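Local coordinates for protein short-chain dehydrogenase/reductase SDR (Burkholderia phymatum, PDB 5IG2) that binds NAD in a Rossmann-fold domain and, as a short-chain dehydrogenase/reductase, probably catalyses NAD-linked oxidation of CH-OH groups or the reverse carbonyl reduction, at residues L107-A112 with R222-A227; W115-G120 with D205-R210; H180-R183 with E188-C191. One frame throughout, in Å; residues are numbered along the deposited sequence.

Interaction 1. Residues L107-A112 with R222-A227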
ATOM      1  N   LEU B 107      36.064 -37.160  33.066  1.00 15.93           N
ATOM      2  CA  LEU B 107      37.185 -37.729  32.319  1.00 14.00           C
ATOM      3  C   LEU B 107      37.138 -39.253  32.280  1.00 12.55           C
ATOM      4  O   LEU B 107      37.370 -39.857  31.225  1.00 13.51           O
ATOM      5  CB  LEU B 107      38.502 -37.250  32.912  1.00 15.62           C
ATOM      6  CG  LEU B 107      39.712 -37.535  32.020  1.00 15.73           C
ATOM      7  CD1 LEU B 107      39.560 -36.823  30.668  1.00 13.94           C
ATOM      8  CD2 LEU B 107      40.987 -37.114  32.748  1.00 13.56           C
ATOM      9  N   TRP B 108      36.824 -39.892  33.410  1.00 14.05           N
ATOM     10  CA  TRP B 108      36.835 -41.355  33.486  1.00 16.53           C
ATOM     11  C   TRP B 108      35.651 -42.005  32.775  1.00 17.58           C
ATOM     12  O   TRP B 108      35.686 -43.214  32.530  1.00 17.79           O
ATOM     13  CB  TRP B 108      36.854 -41.821  34.946  1.00 13.76           C
ATOM     14  CG  TRP B 108      35.684 -41.303  35.732  1.00 15.55           C
ATOM     15  CD1 TRP B 108      34.456 -41.897  35.887  1.00 16.27           C
ATOM     16  CD2 TRP B 108      35.625 -40.065  36.452  1.00 13.97           C
ATOM     17  NE1 TRP B 108      33.639 -41.099  36.660  1.00 16.19           N
ATOM     18  CE2 TRP B 108      34.330 -39.968  37.015  1.00 16.98           C
ATOM     19  CE3 TRP B 108      36.541 -39.026  36.670  1.00 12.80           C
ATOM     20  CZ2 TRP B 108      33.931 -38.876  37.791  1.00 19.89           C
ATOM     21  CZ3 TRP B 108      36.144 -37.939  37.436  1.00 16.65           C
ATOM     22  CH2 TRP B 108      34.850 -37.874  37.994  1.00 19.24           C
ATOM     23  N   GLU B 109      34.600 -41.248  32.446  1.00 14.38           N
ATOM     24  CA  GLU B 109      33.468 -41.838  31.741  1.00 14.63           C
ATOM     25  C   GLU B 109      33.695 -41.981  30.241  1.00 16.32           C
ATOM     26  O   GLU B 109      32.938 -42.704  29.590  1.00 18.75           O
ATOM     27  CB  GLU B 109      32.209 -41.005  31.977  1.00 14.44           C
ATOM     28  CG  GLU B 109      31.758 -41.022  33.417  1.00 15.18           C
ATOM     29  CD  GLU B 109      30.503 -40.203  33.639  1.00 19.07           C
ATOM     30  OE1 GLU B 109      30.204 -39.340  32.798  1.00 19.95           O
ATOM     31  OE2 GLU B 109      29.824 -40.422  34.660  1.00 21.96           O
ATOM     32  N   SER B 110      34.692 -41.301  29.676  1.00 15.73           N
ATOM     33  CA  SER B 110      34.969 -41.409  28.250  1.00 15.50           C
ATOM     34  C   SER B 110      35.584 -42.767  27.920  1.00 15.42           C
ATOM     35  O   SER B 110      36.211 -43.416  28.758  1.00 17.05           O
ATOM     36  CB  SER B 110      35.919 -40.304  27.800  1.00 14.80           C
ATOM     37  OG  SER B 110      35.327 -39.019  27.903  1.00 17.75           O
ATOM     38  N   SER B 111      35.421 -43.182  26.670  1.00 12.87           N
ATOM     39  CA  SER B 111      35.901 -44.483  26.236  1.00 17.45           C
ATOM     40  C   SER B 111      37.326 -44.389  25.700  1.00 19.53           C
ATOM     41  O   SER B 111      37.831 -43.304  25.392  1.00 16.83           O
ATOM     42  CB  SER B 111      34.991 -45.047  25.149  1.00 17.37           C
ATOM     43  OG  SER B 111      35.064 -44.209  24.008  1.00 14.98           O
ATOM     44  N   ALA B 112      37.973 -45.555  25.580  1.00 18.43           N
ATOM     45  CA  ALA B 112      39.244 -45.617  24.864  1.00 19.11           C
ATOM     46  C   ALA B 112      39.101 -45.058  23.453  1.00 16.87           C
ATOM     47  O   ALA B 112      39.992 -44.356  22.955  1.00 15.09           O
ATOM     48  CB  ALA B 112      39.761 -47.059  24.820  1.00 14.80           C
ATOM     49  N   ARG B 222      25.088 -38.739  31.734  1.00 21.64           N
ATOM     50  CA  ARG B 222      24.603 -37.424  32.152  1.00 20.84           C
ATOM     51  C   ARG B 222      25.666 -36.340  31.958  1.00 20.73           C
ATOM     52  O   ARG B 222      25.400 -35.294  31.354  1.00 18.76           O
ATOM     53  CB  ARG B 222      24.151 -37.480  33.614  1.00 20.60           C
ATOM     54  CG  ARG B 222      23.471 -36.212  34.088  1.00 21.52           C
ATOM     55  CD  ARG B 222      23.552 -36.073  35.601  1.00 30.20           C
ATOM     56  NE  ARG B 222      24.949 -36.074  36.029  1.00 41.88           N
ATOM     57  CZ  ARG B 222      25.791 -35.051  35.861  1.00 43.47           C
ATOM     58  NH1 ARG B 222      27.047 -35.151  36.279  1.00 44.27           N
ATOM     59  NH2 ARG B 222      25.384 -33.929  35.274  1.00 36.31           N
ATOM     60  N   SER B 223      26.885 -36.568  32.462  1.00 18.57           N
ATOM     61  CA  SER B 223      27.909 -35.531  32.357  1.00 17.76           C
ATOM     62  C   SER B 223      28.339 -35.308  30.907  1.00 17.95           C
ATOM     63  O   SER B 223      28.751 -34.199  30.542  1.00 17.16           O
ATOM     64  CB  SER B 223      29.114 -35.880  33.243  1.00 19.12           C
ATOM     65  OG  SER B 223      30.039 -36.748  32.593  1.00 17.60           O
ATOM     66  N   GLN B 224      28.255 -36.337  30.068  1.00 17.61           N
ATOM     67  CA  GLN B 224      28.589 -36.143  28.661  1.00 17.56           C
ATOM     68  C   GLN B 224      27.525 -35.307  27.967  1.00 17.82           C
ATOM     69  O   GLN B 224      27.847 -34.395  27.202  1.00 19.24           O
ATOM     70  CB  GLN B 224      28.774 -37.498  27.978  1.00 16.21           C
ATOM     71  CG  GLN B 224      30.004 -38.220  28.513  1.00 17.22           C
ATOM     72  CD  GLN B 224      30.064 -39.693  28.158  1.00 20.53           C
ATOM     73  OE1 GLN B 224      29.106 -40.258  27.625  1.00 21.51           O
ATOM     74  NE2 GLN B 224      31.206 -40.329  28.465  1.00 18.57           N
ATOM     75  N   LEU B 225      26.251 -35.593  28.238  1.00 18.55           N
ATOM     76  CA  LEU B 225      25.172 -34.776  27.692  1.00 22.99           C
ATOM     77  C   LEU B 225      25.313 -33.320  28.116  1.00 23.57           C
ATOM     78  O   LEU B 225      25.136 -32.405  27.298  1.00 20.67           O
ATOM     79  CB  LEU B 225      23.819 -35.331  28.144  1.00 21.18           C
ATOM     80  CG  LEU B 225      23.450 -36.700  27.582  1.00 24.47           C
ATOM     81  CD1 LEU B 225      22.275 -37.272  28.350  1.00 28.40           C
ATOM     82  CD2 LEU B 225      23.142 -36.603  26.101  1.00 19.92           C
ATOM     83  N   ALA B 226      25.615 -33.088  29.398  1.00 20.16           N
ATOM     84  CA  ALA B 226      25.725 -31.722  29.898  1.00 22.69           C
ATOM     85  C   ALA B 226      26.891 -30.993  29.243  1.00 20.95           C
ATOM     86  O   ALA B 226      26.767 -29.824  28.859  1.00 18.54           O
ATOM     87  CB  ALA B 226      25.878 -31.741  31.418  1.00 20.65           C
ATOM     88  N   ALA B 227      28.027 -31.677  29.094  1.00 14.98           N
ATOM     89  CA  ALA B 227      29.172 -31.070  28.425  1.00 16.81           C
ATOM     90  C   ALA B 227      28.851 -30.736  26.971  1.00 18.23           C
ATOM     91  O   ALA B 227      29.256 -29.680  26.465  1.00 18.44           O
ATOM     92  CB  ALA B 227      30.379 -32.005  28.516  1.00 15.06           C
TER
HETATM   93  O   HOH W   1      27.695 -38.772  34.195  1.00 20.02           O
HETATM   94  O   HOH W   2      33.133 -38.501  29.634  1.00 17.47           O
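E109 reaches from the loop before helix 112-140 to the first turn of helix 222-236. Its chain is extended, with CG anti to the carbonyl carbon (chi1 -66°), and this carries the carboxylate across to S223. The S223 hydroxyl donates a hydrogen bond to E109 OE1, with OG and OE1 2.6 Å apart. The donor stands above the carboxylate plane, 37° out of it. A chi1 of 85° places S223 OG where it can donate to E109 OE1 and also meet the backbone N of F106 in a hydrogen bond. OE1 has a second protein partner in the hydroxyl of T221. The other oxygen, E109 OE2, accepts from a water at 2.7 Å. The same water oxygen is 2.9 Å from S223 N, from which it accepts. Q224 lies alongside, extended like E109. Its NE2 is 3.1 Å from E109 O and donates to a second water, which is bonded to S110 OG at 2.8 Å. The amide oxygen of Q224 turns back to the backbone N of T221. The carboxylate thus meets hydroxyls and, through water, an N-H at the start of a helix, a setting that would probably stabilise its negative charge.

Interaction 2. Residues W115-G120 with D205-R210. With NAD (nicotinamide-adenine-dinucleotide), chain F.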
ATOM      1  N   TRP B 115      39.408 -41.261  23.413  1.00 15.41           N
ATOM      2  CA  TRP B 115      40.800 -40.824  23.458  1.00 13.70           C
ATOM      3  C   TRP B 115      41.476 -41.003  22.103  1.00 14.87           C
ATOM      4  O   TRP B 115      42.159 -40.098  21.616  1.00 15.68           O
ATOM      5  CB  TRP B 115      41.566 -41.602  24.530  1.00 13.36           C
ATOM      6  CG  TRP B 115      41.228 -41.247  25.948  1.00 14.69           C
ATOM      7  CD1 TRP B 115      40.295 -41.848  26.744  1.00 13.92           C
ATOM      8  CD2 TRP B 115      41.851 -40.237  26.752  1.00 14.68           C
ATOM      9  NE1 TRP B 115      40.279 -41.255  27.985  1.00 13.88           N
ATOM     10  CE2 TRP B 115      41.227 -40.267  28.019  1.00 13.86           C
ATOM     11  CE3 TRP B 115      42.868 -39.308  26.524  1.00 12.21           C
ATOM     12  CZ2 TRP B 115      41.590 -39.401  29.056  1.00 13.98           C
ATOM     13  CZ3 TRP B 115      43.225 -38.446  27.555  1.00 12.44           C
ATOM     14  CH2 TRP B 115      42.587 -38.498  28.803  1.00 12.30           C
ATOM     15  N   ALA B 116      41.320 -42.181  21.494  1.00 15.74           N
ATOM     16  CA  ALA B 116      41.952 -42.437  20.203  1.00 14.84           C
ATOM     17  C   ALA B 116      41.455 -41.469  19.132  1.00 14.71           C
ATOM     18  O   ALA B 116      42.231 -41.022  18.276  1.00 17.14           O
ATOM     19  CB  ALA B 116      41.691 -43.880  19.773  1.00 12.82           C
ATOM     20  N   TRP B 117      40.160 -41.156  19.143  1.00 13.91           N
ATOM     21  CA  TRP B 117      39.602 -40.271  18.128  1.00 14.57           C
ATOM     22  C   TRP B 117      40.168 -38.862  18.264  1.00 16.49           C
ATOM     23  O   TRP B 117      40.734 -38.308  17.313  1.00 13.64           O
ATOM     24  CB  TRP B 117      38.079 -40.248  18.246  1.00 14.49           C
ATOM     25  CG  TRP B 117      37.392 -39.300  17.282  1.00 14.96           C
ATOM     26  CD1 TRP B 117      37.707 -39.089  15.969  1.00 16.05           C
ATOM     27  CD2 TRP B 117      36.283 -38.437  17.575  1.00 15.32           C
ATOM     28  NE1 TRP B 117      36.849 -38.157  15.422  1.00 17.74           N
ATOM     29  CE2 TRP B 117      35.968 -37.740  16.389  1.00 19.06           C
ATOM     30  CE3 TRP B 117      35.521 -38.191  18.726  1.00 17.75           C
ATOM     31  CZ2 TRP B 117      34.917 -36.812  16.316  1.00 18.24           C
ATOM     32  CZ3 TRP B 117      34.480 -37.258  18.659  1.00 16.46           C
ATOM     33  CH2 TRP B 117      34.189 -36.581  17.458  1.00 15.18           C
ATOM     34  N   VAL B 118      40.030 -38.272  19.456  1.00 12.83           N
ATOM     35  CA  VAL B 118      40.442 -36.884  19.656  1.00 13.61           C
ATOM     36  C   VAL B 118      41.942 -36.740  19.471  1.00 14.62           C
ATOM     37  O   VAL B 118      42.415 -35.794  18.829  1.00 15.34           O
ATOM     38  CB  VAL B 118      40.002 -36.383  21.045  1.00 12.94           C
ATOM     39  CG1 VAL B 118      40.437 -34.928  21.258  1.00  8.05           C
ATOM     40  CG2 VAL B 118      38.498 -36.532  21.209  1.00 15.23           C
ATOM     41  N   PHE B 119      42.720 -37.667  20.025  1.00 11.99           N
ATOM     42  CA  PHE B 119      44.161 -37.519  19.896  1.00 14.30           C
ATOM     43  C   PHE B 119      44.626 -37.817  18.479  1.00 15.37           C
ATOM     44  O   PHE B 119      45.607 -37.222  18.011  1.00 14.42           O
ATOM     45  CB  PHE B 119      44.879 -38.392  20.928  1.00 14.96           C
ATOM     46  CG  PHE B 119      45.144 -37.663  22.222  1.00 14.67           C
ATOM     47  CD1 PHE B 119      44.112 -37.413  23.110  1.00 11.52           C
ATOM     48  CD2 PHE B 119      46.410 -37.177  22.518  1.00 15.11           C
ATOM     49  CE1 PHE B 119      44.337 -36.713  24.294  1.00 12.92           C
ATOM     50  CE2 PHE B 119      46.649 -36.483  23.695  1.00 14.81           C
ATOM     51  CZ  PHE B 119      45.611 -36.251  24.588  1.00 14.95           C
ATOM     52  N   GLY B 120      43.917 -38.698  17.770  1.00 15.41           N
ATOM     53  CA  GLY B 120      44.285 -38.982  16.394  1.00 13.62           C
ATOM     54  C   GLY B 120      44.149 -37.767  15.496  1.00 15.65           C
ATOM     55  O   GLY B 120      45.005 -37.513  14.644  1.00 16.62           O
ATOM     56  N   ASP B 205      29.635 -30.046  16.815  1.00 16.23           N
ATOM     57  CA  ASP B 205      29.021 -31.141  16.081  1.00 20.57           C
ATOM     58  C   ASP B 205      30.053 -32.120  15.542  1.00 17.31           C
ATOM     59  O   ASP B 205      29.786 -32.803  14.551  1.00 19.82           O
ATOM     60  CB  ASP B 205      28.177 -30.597  14.934  1.00 27.92           C
ATOM     61  CG  ASP B 205      26.776 -31.097  14.983  1.00 48.83           C
ATOM     62  OD1 ASP B 205      26.000 -30.526  15.783  1.00 60.15           O
ATOM     63  OD2 ASP B 205      26.457 -32.065  14.248  1.00 51.27           O
ATOM     64  N   ALA B 206      31.220 -32.212  16.187  1.00 15.27           N
ATOM     65  CA  ALA B 206      32.315 -33.029  15.664  1.00 15.79           C
ATOM     66  C   ALA B 206      31.924 -34.498  15.498  1.00 15.36           C
ATOM     67  O   ALA B 206      32.520 -35.206  14.677  1.00 17.47           O
ATOM     68  CB  ALA B 206      33.551 -32.902  16.569  1.00 11.88           C
ATOM     69  N   GLU B 207      30.931 -34.976  16.255  1.00 17.33           N
ATOM     70  CA  GLU B 207      30.530 -36.376  16.143  1.00 18.64           C
ATOM     71  C   GLU B 207      30.154 -36.749  14.721  1.00 19.08           C
ATOM     72  O   GLU B 207      30.228 -37.932  14.368  1.00 20.32           O
ATOM     73  CB  GLU B 207      29.351 -36.688  17.065  1.00 19.96           C
ATOM     74  CG  GLU B 207      29.708 -36.772  18.548  1.00 27.27           C
ATOM     75  CD  GLU B 207      30.538 -38.009  18.908  1.00 29.09           C
ATOM     76  OE1 GLU B 207      30.522 -38.996  18.134  1.00 29.43           O
ATOM     77  OE2 GLU B 207      31.207 -37.985  19.969  1.00 28.15           O
ATOM     78  N   ARG B 208      29.776 -35.760  13.896  1.00 18.74           N
ATOM     79  CA  ARG B 208      29.376 -36.042  12.520  1.00 19.16           C
ATOM     80  C   ARG B 208      30.517 -36.646  11.712  1.00 17.77           C
ATOM     81  O   ARG B 208      30.260 -37.349  10.728  1.00 18.13           O
ATOM     82  CB  ARG B 208      28.845 -34.769  11.832  1.00 20.46           C
ATOM     83  CG  ARG B 208      29.920 -33.771  11.365  1.00 24.13           C
ATOM     84  CD  ARG B 208      29.334 -32.363  11.039  1.00 24.82           C
ATOM     85  NE  ARG B 208      30.355 -31.379  10.647  1.00 27.82           N
ATOM     86  CZ  ARG B 208      31.084 -30.650  11.504  1.00 35.82           C
ATOM     87  NH1 ARG B 208      30.929 -30.788  12.820  1.00 36.21           N
ATOM     88  NH2 ARG B 208      31.986 -29.781  11.055  1.00 29.97           N
ATOM     89  N   VAL B 209      31.777 -36.394  12.098  1.00 17.78           N
ATOM     90  CA  VAL B 209      32.918 -36.954  11.379  1.00 21.52           C
ATOM     91  C   VAL B 209      33.716 -37.935  12.239  1.00 20.82           C
ATOM     92  O   VAL B 209      34.878 -38.206  11.940  1.00 19.91           O
ATOM     93  CB  VAL B 209      33.838 -35.853  10.809  1.00 20.11           C
ATOM     94  CG1 VAL B 209      33.146 -35.088   9.686  1.00 19.31           C
ATOM     95  CG2 VAL B 209      34.332 -34.917  11.914  1.00 19.94           C
ATOM     96  N   ARG B 210      33.127 -38.475  13.300  1.00 16.82           N
ATOM     97  CA  ARG B 210      33.799 -39.558  14.008  1.00 20.36           C
ATOM     98  C   ARG B 210      33.769 -40.800  13.124  1.00 20.82           C
ATOM     99  O   ARG B 210      32.704 -41.149  12.594  1.00 19.92           O
ATOM    100  CB  ARG B 210      33.143 -39.852  15.360  1.00 22.95           C
ATOM    101  CG  ARG B 210      33.822 -40.993  16.133  1.00 19.62           C
ATOM    102  CD  ARG B 210      32.914 -41.602  17.209  1.00 19.08           C
ATOM    103  NE  ARG B 210      32.709 -40.696  18.333  1.00 20.29           N
ATOM    104  CZ  ARG B 210      33.318 -40.797  19.511  1.00 21.44           C
ATOM    105  NH1 ARG B 210      34.178 -41.789  19.746  1.00 20.74           N
ATOM    106  NH2 ARG B 210      33.058 -39.906  20.463  1.00 16.33           N
TER
HETATM  107  PA  NAD F 301      34.580 -27.076  12.486  1.00 13.13           P
HETATM  108  O1A NAD F 301      33.824 -28.294  12.850  1.00 13.39           O
HETATM  109  O2A NAD F 301      33.704 -25.963  11.891  1.00 12.48           O
HETATM  110  O5B NAD F 301      35.796 -27.353  11.496  1.00 14.29           O
HETATM  111  C5B NAD F 301      36.721 -28.428  11.744  1.00 11.74           C
HETATM  112  C4B NAD F 301      36.800 -29.239  10.480  1.00  8.74           C
HETATM  113  O4B NAD F 301      37.745 -30.316  10.663  1.00 14.11           O
HETATM  114  C3B NAD F 301      35.480 -29.882  10.019  1.00 13.20           C
HETATM  115  O3B NAD F 301      35.154 -29.504   8.687  1.00 12.03           O
HETATM  116  C2B NAD F 301      35.763 -31.391  10.105  1.00 14.67           C
HETATM  117  O2B NAD F 301      35.120 -32.127   9.071  1.00 14.54           O
HETATM  118  C1B NAD F 301      37.273 -31.421   9.924  1.00 12.91           C
HETATM  119  N9A NAD F 301      37.914 -32.633  10.419  1.00 11.50           N
HETATM  120  C8A NAD F 301      37.616 -33.328  11.561  1.00 12.09           C
HETATM  121  N7A NAD F 301      38.280 -34.451  11.692  1.00 14.41           N
HETATM  122  C5A NAD F 301      39.075 -34.496  10.557  1.00 12.36           C
HETATM  123  C6A NAD F 301      40.006 -35.441  10.089  1.00 14.18           C
HETATM  124  N6A NAD F 301      40.238 -36.613  10.687  1.00 15.25           N
HETATM  125  N1A NAD F 301      40.661 -35.162   8.941  1.00 13.34           N
HETATM  126  C2A NAD F 301      40.381 -34.021   8.301  1.00 13.72           C
HETATM  127  N3A NAD F 301      39.503 -33.065   8.630  1.00 13.17           N
HETATM  128  C4A NAD F 301      38.875 -33.370   9.774  1.00 11.34           C
HETATM  129  O3  NAD F 301      35.324 -26.508  13.770  1.00 12.47           O
HETATM  130  PN  NAD F 301      36.412 -25.351  13.952  1.00 12.45           P
HETATM  131  O1N NAD F 301      36.539 -24.569  12.697  1.00 10.03           O
HETATM  132  O2N NAD F 301      36.072 -24.646  15.209  1.00 12.27           O
HETATM  133  O5D NAD F 301      37.704 -26.249  14.191  1.00 11.30           O
HETATM  134  C5D NAD F 301      39.006 -25.835  13.724  1.00  8.90           C
HETATM  135  C4D NAD F 301      39.971 -25.927  14.880  1.00 11.13           C
HETATM  136  O4D NAD F 301      39.715 -24.870  15.836  1.00 12.40           O
HETATM  137  C3D NAD F 301      39.931 -27.240  15.673  1.00 11.50           C
HETATM  138  O3D NAD F 301      41.259 -27.679  15.932  1.00 12.02           O
HETATM  139  C2D NAD F 301      39.258 -26.827  16.983  1.00 10.87           C
HETATM  140  O2D NAD F 301      39.656 -27.683  18.047  1.00 10.46           O
HETATM  141  C1D NAD F 301      39.817 -25.419  17.119  1.00 11.72           C
HETATM  142  N1N NAD F 301      39.100 -24.479  18.108  1.00 13.12           N
HETATM  143  C2N NAD F 301      37.803 -24.187  17.901  1.00 11.09           C
HETATM  144  C3N NAD F 301      37.146 -23.314  18.749  1.00 10.77           C
HETATM  145  C7N NAD F 301      35.756 -22.818  18.501  1.00 11.17           C
HETATM  146  O7N NAD F 301      35.112 -22.321  19.438  1.00 11.71           O
HETATM  147  N7N NAD F 301      35.221 -23.035  17.310  1.00 12.35           N
HETATM  148  C4N NAD F 301      37.856 -22.747  19.800  1.00 12.65           C
HETATM  149  C5N NAD F 301      39.195 -23.052  19.978  1.00 15.31           C
HETATM  150  C6N NAD F 301      39.804 -23.933  19.120  1.00 14.82           C
HETATM  151  O   HOH W   3      37.368 -37.055  12.665  1.00 14.28           O
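W117 of helix 112-140 packs against 205-210, and R210 lies across one face of its indole. R210 CB makes a CH-pi contact with the six-membered ring of W117, 3.8 Å from the centroid. R210 CG follows, 3.8 Å from W117 CD2. It stands anti to the backbone N (chi1 180°), which keeps the chain running over the indole. A bend at chi3 turns the guanidinium, and W117 CE3 lies over the centre of its face. The two planes are 37° apart, so this is not a parallel stack. R210 NE lies 3.8 Å from W117 CE3. At the tip, NE and NH2 hold E207 in a side-on, two-nitrogen salt bridge. NE donates to OE1, while R210 NH2 donates to the syn lone pair of E207 OE2 at 2.7 Å and 176°. NH2 also forms a salt bridge with D114, and NH1 bonds to L214 O. Round the indole edge, A206 O lies 3.3 Å from W117 CZ2. W117 NE1 donates to a water that bridges to V209 O. The same loop touches the cofactor: R208 NH2 donates to NAD O1A over 3.0 Å, and V209 packs beside the adenosine half. The contact therefore joins helix 112-140 to a wall of the NAD pocket. The charge of R210 is probably balanced by E207 and D114, while its chain and guanidinium cover one indole face.

Interaction 3. Residues H180-R183 with E188-C191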
ATOM      1  N   HIS B 180      61.451 -23.464  18.714  1.00 17.02           N
ATOM      2  CA  HIS B 180      62.875 -23.498  19.036  1.00 19.33           C
ATOM      3  C   HIS B 180      63.648 -24.391  18.075  1.00 20.84           C
ATOM      4  O   HIS B 180      64.796 -24.086  17.724  1.00 24.41           O
ATOM      5  CB  HIS B 180      63.074 -23.974  20.471  1.00 19.06           C
ATOM      6  CG  HIS B 180      62.539 -23.027  21.497  1.00 22.06           C
ATOM      7  ND1 HIS B 180      62.965 -21.719  21.595  1.00 22.30           N
ATOM      8  CD2 HIS B 180      61.620 -23.202  22.477  1.00 22.21           C
ATOM      9  CE1 HIS B 180      62.333 -21.127  22.592  1.00 20.54           C
ATOM     10  NE2 HIS B 180      61.511 -22.004  23.143  1.00 23.79           N
ATOM     11  N   ASP B 181      63.054 -25.514  17.666  1.00 19.95           N
ATOM     12  CA  ASP B 181      63.757 -26.430  16.771  1.00 20.98           C
ATOM     13  C   ASP B 181      64.021 -25.778  15.424  1.00 23.33           C
ATOM     14  O   ASP B 181      65.101 -25.944  14.842  1.00 26.29           O
ATOM     15  CB  ASP B 181      62.951 -27.714  16.573  1.00 20.12           C
ATOM     16  CG  ASP B 181      62.873 -28.567  17.821  1.00 21.03           C
ATOM     17  OD1 ASP B 181      63.540 -28.250  18.835  1.00 20.55           O
ATOM     18  OD2 ASP B 181      62.155 -29.588  17.765  1.00 20.66           O
ATOM     19  N   LEU B 182      63.035 -25.047  14.897  1.00 21.48           N
ATOM     20  CA  LEU B 182      63.220 -24.404  13.603  1.00 20.53           C
ATOM     21  C   LEU B 182      64.307 -23.342  13.684  1.00 22.64           C
ATOM     22  O   LEU B 182      65.089 -23.165  12.743  1.00 27.34           O
ATOM     23  CB  LEU B 182      61.894 -23.815  13.114  1.00 19.45           C
ATOM     24  CG  LEU B 182      60.818 -24.811  12.644  1.00 20.60           C
ATOM     25  CD1 LEU B 182      59.457 -24.126  12.466  1.00 17.38           C
ATOM     26  CD2 LEU B 182      61.227 -25.508  11.340  1.00 20.31           C
ATOM     27  N   ARG B 183      64.403 -22.649  14.819  1.00 18.83           N
ATOM     28  CA  ARG B 183      65.479 -21.675  14.964  1.00 20.82           C
ATOM     29  C   ARG B 183      66.835 -22.361  15.099  1.00 28.73           C
ATOM     30  O   ARG B 183      67.841 -21.859  14.579  1.00 28.94           O
ATOM     31  CB  ARG B 183      65.197 -20.762  16.153  1.00 23.20           C
ATOM     32  CG  ARG B 183      64.139 -19.718  15.836  1.00 27.12           C
ATOM     33  CD  ARG B 183      63.551 -19.116  17.078  1.00 30.25           C
ATOM     34  NE  ARG B 183      64.495 -18.257  17.779  1.00 34.80           N
ATOM     35  CZ  ARG B 183      64.736 -16.994  17.444  1.00 38.98           C
ATOM     36  NH1 ARG B 183      64.106 -16.453  16.406  1.00 38.19           N
ATOM     37  NH2 ARG B 183      65.609 -16.278  18.144  1.00 37.63           N
ATOM     38  N   GLU B 188      64.443 -20.239   6.953  1.00 30.18           N
ATOM     39  CA  GLU B 188      63.378 -19.255   6.832  1.00 26.37           C
ATOM     40  C   GLU B 188      61.998 -19.811   7.144  1.00 26.45           C
ATOM     41  O   GLU B 188      60.995 -19.150   6.841  1.00 25.43           O
ATOM     42  CB  GLU B 188      63.381 -18.664   5.428  1.00 33.36           C
ATOM     43  CG  GLU B 188      64.522 -17.715   5.148  1.00 43.06           C
ATOM     44  CD  GLU B 188      64.153 -16.739   4.055  1.00 57.98           C
ATOM     45  OE1 GLU B 188      63.276 -15.870   4.297  1.00 56.32           O
ATOM     46  OE2 GLU B 188      64.711 -16.868   2.941  1.00 67.81           O
ATOM     47  N   VAL B 189      61.911 -21.001   7.720  1.00 19.67           N
ATOM     48  CA  VAL B 189      60.626 -21.583   8.089  1.00 17.98           C
ATOM     49  C   VAL B 189      60.346 -21.232   9.544  1.00 18.83           C
ATOM     50  O   VAL B 189      61.209 -21.408  10.412  1.00 18.31           O
ATOM     51  CB  VAL B 189      60.624 -23.108   7.869  1.00 19.05           C
ATOM     52  CG1 VAL B 189      59.258 -23.683   8.136  1.00 16.22           C
ATOM     53  CG2 VAL B 189      61.071 -23.452   6.450  1.00 21.44           C
ATOM     54  N   GLY B 190      59.145 -20.724   9.810  1.00 19.32           N
ATOM     55  CA  GLY B 190      58.745 -20.353  11.157  1.00 20.66           C
ATOM     56  C   GLY B 190      57.422 -20.983  11.539  1.00 22.24           C
ATOM     57  O   GLY B 190      56.886 -21.789  10.774  1.00 19.90           O
ATOM     58  N   CYS B 191      56.877 -20.643  12.706  1.00 18.08           N
ATOM     59  CA  CYS B 191      55.602 -21.235  13.080  1.00 14.26           C
ATOM     60  C   CYS B 191      54.865 -20.334  14.067  1.00 14.95           C
ATOM     61  O   CYS B 191      55.455 -19.449  14.692  1.00 15.92           O
ATOM     62  CB  CYS B 191      55.802 -22.644  13.647  1.00 11.82           C
ATOM     63  SG  CYS B 191      56.682 -22.717  15.219  1.00 16.26           S
TER
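The beta-alpha-beta unit of strand 144-149, helix 162-185 and strand 189-194 belongs to the Rossmann fold of this dehydrogenase family. This contact lies where the end of the helix turns back into the last strand. L182 does the packing from the helix side. Its CG is anti to the carbonyl carbon (chi1 -72°), and the branch point faces the strand backbone, with both methyls in use. L182 CB lies 3.7 Å from V189 O. L182 CD1 rests directly against the main chain, 3.9 Å from G190 C, at the point where L182 and G190 bring the two segments closest, their CA atoms 6.5 Å apart. L182 CD2 takes the other direction and meets V189 CG1 at 4.2 Å, where the two side chains run at a slant to each other. No hydrogen bond crosses between the segments. The strand instead pairs with its parallel neighbour, as G190 bonds through its backbone to A144 and I146. V189 also packs on M137 and L138 of helix 112-140, and W108 of the second subunit packs on L182. C191 completes the leucine's seat: L182 CD1 lies 4.1 Å from C191 CB and 4.2 Å from its sulfur, SG.

From the N terminus, the chain passes strand 94-97 and reaches 107-112, the first half of interaction 1. Helix 112-140 follows and supplies 115-120 to interaction 2. Next, interaction 3 joins helix 162-185 to strand 189-194 in a short local closure. Segment 205-210 then closes interaction 2, tying helix 112-140 to the loop after strand 189-194. Segment 222-227 closes interaction 1, tying the loop before helix 112-140 to helix 222-236. The loops sit one within another, and none cross. Interactions 1 and 2 touch through L107 and W115. Interaction 3 lies on the opposite side of the chain's centre, its centre about 30 Å from that of interaction 2. All three border the second subunit.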